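PDB 3CNL: ribosome biogenesis GTPase A from Thermotoga maritima, which binds GTP, probably hydrolyses it, and is probably required for a late step in assembly of the 50S ribosomal subunit. Local coordinates for residues 13-18 against 103-108. Sequence-based numbering, arbitrary orientation.
Sequences RQIKDL and LIVGVP. With GNP (phosphoaminophosphonic acid-guanylate ester), chain B.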
loop_
_atom_site.group_PDB
_atom_site.type_symbol
_atom_site.label_atom_id
_atom_site.label_comp_id
_atom_site.label_asym_id
_atom_site.label_seq_id
_atom_site.Cartn_x
_atom_site.Cartn_y
_atom_site.Cartn_z
ATOM N N ARG A 13 -14.647 0.584 -13.528
ATOM C CA ARG A 13 -15.735 -0.133 -14.200
ATOM C C ARG A 13 -15.368 -1.617 -14.345
ATOM O O ARG A 13 -16.234 -2.495 -14.277
ATOM C CB ARG A 13 -16.067 0.493 -15.566
ATOM C CG ARG A 13 -15.072 0.184 -16.698
ATOM C CD ARG A 13 -15.584 0.641 -18.060
ATOM N NE ARG A 13 -15.765 2.093 -18.124
ATOM C CZ ARG A 13 -14.882 2.949 -18.636
ATOM N NH1 ARG A 13 -13.733 2.514 -19.151
ATOM N NH2 ARG A 13 -15.151 4.250 -18.636
ATOM N N GLN A 14 -14.074 -1.875 -14.534
ATOM C CA GLN A 14 -13.536 -3.224 -14.625
ATOM C C GLN A 14 -13.550 -3.895 -13.253
ATOM O O GLN A 14 -13.849 -5.081 -13.156
ATOM C CB GLN A 14 -12.119 -3.190 -15.200
ATOM C CG GLN A 14 -11.513 -4.555 -15.541
ATOM C CD GLN A 14 -10.130 -4.427 -16.155
ATOM O OE1 GLN A 14 -9.921 -4.746 -17.332
ATOM N NE2 GLN A 14 -9.180 -3.937 -15.366
ATOM N N ILE A 15 -13.227 -3.139 -12.202
ATOM C CA ILE A 15 -13.326 -3.645 -10.828
ATOM C C ILE A 15 -14.746 -4.151 -10.573
ATOM O O ILE A 15 -14.917 -5.223 -10.010
ATOM C CB ILE A 15 -12.905 -2.592 -9.744
ATOM C CG1 ILE A 15 -11.444 -2.139 -9.924
ATOM C CG2 ILE A 15 -13.110 -3.132 -8.320
ATOM C CD1 ILE A 15 -10.390 -3.240 -9.814
ATOM N N LYS A 16 -15.748 -3.384 -11.009
ATOM C CA LYS A 16 -17.154 -3.807 -10.950
ATOM C C LYS A 16 -17.410 -5.121 -11.703
ATOM O O LYS A 16 -18.139 -5.978 -11.218
ATOM C CB LYS A 16 -18.081 -2.712 -11.484
ATOM C CG LYS A 16 -18.025 -1.373 -10.750
ATOM C CD LYS A 16 -18.733 -1.398 -9.409
ATOM C CE LYS A 16 -17.763 -1.158 -8.256
ATOM N NZ LYS A 16 -18.423 -1.344 -6.922
ATOM N N ASP A 17 -16.794 -5.277 -12.874
ATOM C CA ASP A 17 -16.877 -6.530 -13.636
ATOM C C ASP A 17 -16.208 -7.686 -12.904
ATOM O O ASP A 17 -16.650 -8.836 -13.002
ATOM C CB ASP A 17 -16.268 -6.382 -15.039
ATOM C CG ASP A 17 -17.052 -5.410 -15.933
ATOM O OD1 ASP A 17 -16.410 -4.733 -16.767
ATOM O OD2 ASP A 17 -18.295 -5.313 -15.807
ATOM N N LEU A 18 -15.132 -7.395 -12.181
ATOM C CA LEU A 18 -14.425 -8.452 -11.449
ATOM C C LEU A 18 -15.204 -8.810 -10.192
ATOM O O LEU A 18 -15.229 -9.967 -9.785
ATOM C CB LEU A 18 -12.991 -8.045 -11.098
ATOM C CG LEU A 18 -11.954 -7.926 -12.217
ATOM C CD1 LEU A 18 -10.604 -7.560 -11.643
ATOM C CD2 LEU A 18 -11.831 -9.212 -12.994
ATOM N N LEU A 103 -11.775 -11.920 -4.324
ATOM C CA LEU A 103 -10.972 -10.982 -5.114
ATOM C C LEU A 103 -9.997 -10.265 -4.187
ATOM O O LEU A 103 -10.374 -9.711 -3.148
ATOM C CB LEU A 103 -11.848 -9.953 -5.847
ATOM C CG LEU A 103 -11.141 -8.783 -6.569
ATOM C CD1 LEU A 103 -10.398 -9.213 -7.836
ATOM C CD2 LEU A 103 -12.097 -7.630 -6.910
ATOM N N ILE A 104 -8.729 -10.297 -4.568
ATOM C CA ILE A 104 -7.710 -9.468 -3.937
ATOM C C ILE A 104 -7.708 -8.108 -4.652
ATOM O O ILE A 104 -7.549 -8.060 -5.874
ATOM C CB ILE A 104 -6.307 -10.129 -4.091
ATOM C CG1 ILE A 104 -6.281 -11.541 -3.498
ATOM C CG2 ILE A 104 -5.180 -9.251 -3.470
ATOM C CD1 ILE A 104 -6.782 -11.647 -2.056
ATOM N N VAL A 105 -7.854 -7.008 -3.908
ATOM C CA VAL A 105 -7.885 -5.678 -4.522
ATOM C C VAL A 105 -7.069 -4.626 -3.731
ATOM O O VAL A 105 -6.850 -4.767 -2.525
ATOM C CB VAL A 105 -9.341 -5.170 -4.700
ATOM C CG1 VAL A 105 -9.933 -4.738 -3.362
ATOM C CG2 VAL A 105 -9.375 -4.001 -5.659
ATOM N N GLY A 106 -6.646 -3.560 -4.410
ATOM C CA GLY A 106 -5.913 -2.476 -3.731
ATOM C C GLY A 106 -5.293 -1.480 -4.695
ATOM O O GLY A 106 -5.288 -1.694 -5.918
ATOM N N VAL A 107 -4.751 -0.393 -4.152
ATOM C CA VAL A 107 -4.075 0.588 -5.021
ATOM C C VAL A 107 -2.736 -0.021 -5.399
ATOM O O VAL A 107 -2.361 -1.024 -4.819
ATOM C CB VAL A 107 -3.898 1.943 -4.328
ATOM C CG1 VAL A 107 -5.269 2.522 -3.915
ATOM C CG2 VAL A 107 -2.923 1.818 -3.110
ATOM N N PRO A 108 -2.021 0.566 -6.379
ATOM C CA PRO A 108 -0.742 0.012 -6.778
ATOM C C PRO A 108 0.257 -0.140 -5.629
ATOM O O PRO A 108 0.265 0.682 -4.703
ATOM C CB PRO A 108 -0.227 1.043 -7.790
ATOM C CG PRO A 108 -1.459 1.688 -8.344
ATOM C CD PRO A 108 -2.392 1.753 -7.184
HETATM P PG GNP B . 0.967 -3.462 -8.343
HETATM O O1G GNP B . -0.536 -3.624 -8.311
HETATM O O2G GNP B . 1.388 -2.004 -8.353
HETATM O O3G GNP B . 1.514 -4.291 -9.498
HETATM N N3B GNP B . 1.802 -4.073 -7.143
HETATM P PB GNP B . 1.346 -5.131 -6.066
HETATM O O1B GNP B . 0.240 -4.570 -5.233
HETATM O O2B GNP B . 1.049 -6.414 -6.770
HETATM O O3A GNP B . 2.580 -5.324 -5.164
HETATM P PA GNP B . 3.749 -6.353 -5.260
HETATM O O1A GNP B . 3.377 -7.626 -4.621
HETATM O O2A GNP B . 4.314 -6.437 -6.617
HETATM O "O5'" GNP B . 4.822 -5.733 -4.317
HETATM C "C5'" GNP B . 5.335 -4.405 -4.498
HETATM C "C4'" GNP B . 6.663 -4.307 -3.754
HETATM O "O4'" GNP B . 6.479 -4.451 -2.316
HETATM C "C3'" GNP B . 7.710 -5.350 -4.105
HETATM O "O3'" GNP B . 8.987 -4.734 -4.044
HETATM C "C2'" GNP B . 7.559 -6.361 -2.980
HETATM O "O2'" GNP B . 8.752 -7.088 -2.803
HETATM C "C1'" GNP B . 7.299 -5.462 -1.777
HETATM N N9 GNP B . 6.510 -6.071 -0.710
HETATM C C8 GNP B . 5.333 -6.775 -0.864
HETATM N N7 GNP B . 4.829 -7.177 0.279
HETATM C C5 GNP B . 5.751 -6.710 1.240
HETATM C C6 GNP B . 5.764 -6.821 2.658
HETATM O O6 GNP B . 4.940 -7.392 3.395
HETATM N N1 GNP B . 6.877 -6.183 3.235
HETATM C C2 GNP B . 7.863 -5.516 2.524
HETATM N N2 GNP B . 8.868 -4.961 3.233
HETATM N N3 GNP B . 7.859 -5.394 1.208
HETATM C C4 GNP B . 6.784 -6.019 0.636
#
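With CG set anti to its carbonyl carbon (chi1 -70°), Leu18 carries its CD1 methyl out from the helix, while Leu103 turns CG anti to the backbone N (chi1 172°) and brings its own CD1 forward to meet it. The two methyls touch end to end, Leu18 CD1 to Leu103 CD1 at 4.2 Å, and the side chains cross at about a right angle, with the CD1 methyls as their closest point. One helical turn earlier, Ile15 makes the second touch: its ethyl branch closes the gap, placing Ile15 CD1 4.3 Å from Val105 CG2.

No hydrogen bond spans the two segments. Both touches are van der Waals contacts at relaxed distances, a light apolar seam in which residues three apart on the helix match residues two apart on the strand. Beyond Gly106 the chain enters the P-loop, where Pro108 CA comes 3.3 Å from GNP O2G. Strand 101-106, P-loop and helix 112-120 form the strand-loop-helix of a P-loop GTPase; because this GTPase is circularly permuted, they follow the GTP-binding residues Asn54 to Asp57 in the chain. Helix 13-19 packs against the strand that leads into the nucleotide site, itself well away from GNP. Strand 101-106 runs between parallel strands 24-30 and 147-154, with helix 13-19 against one face of the sheet and helix 112-120, touched by Ile104, against the opposite one.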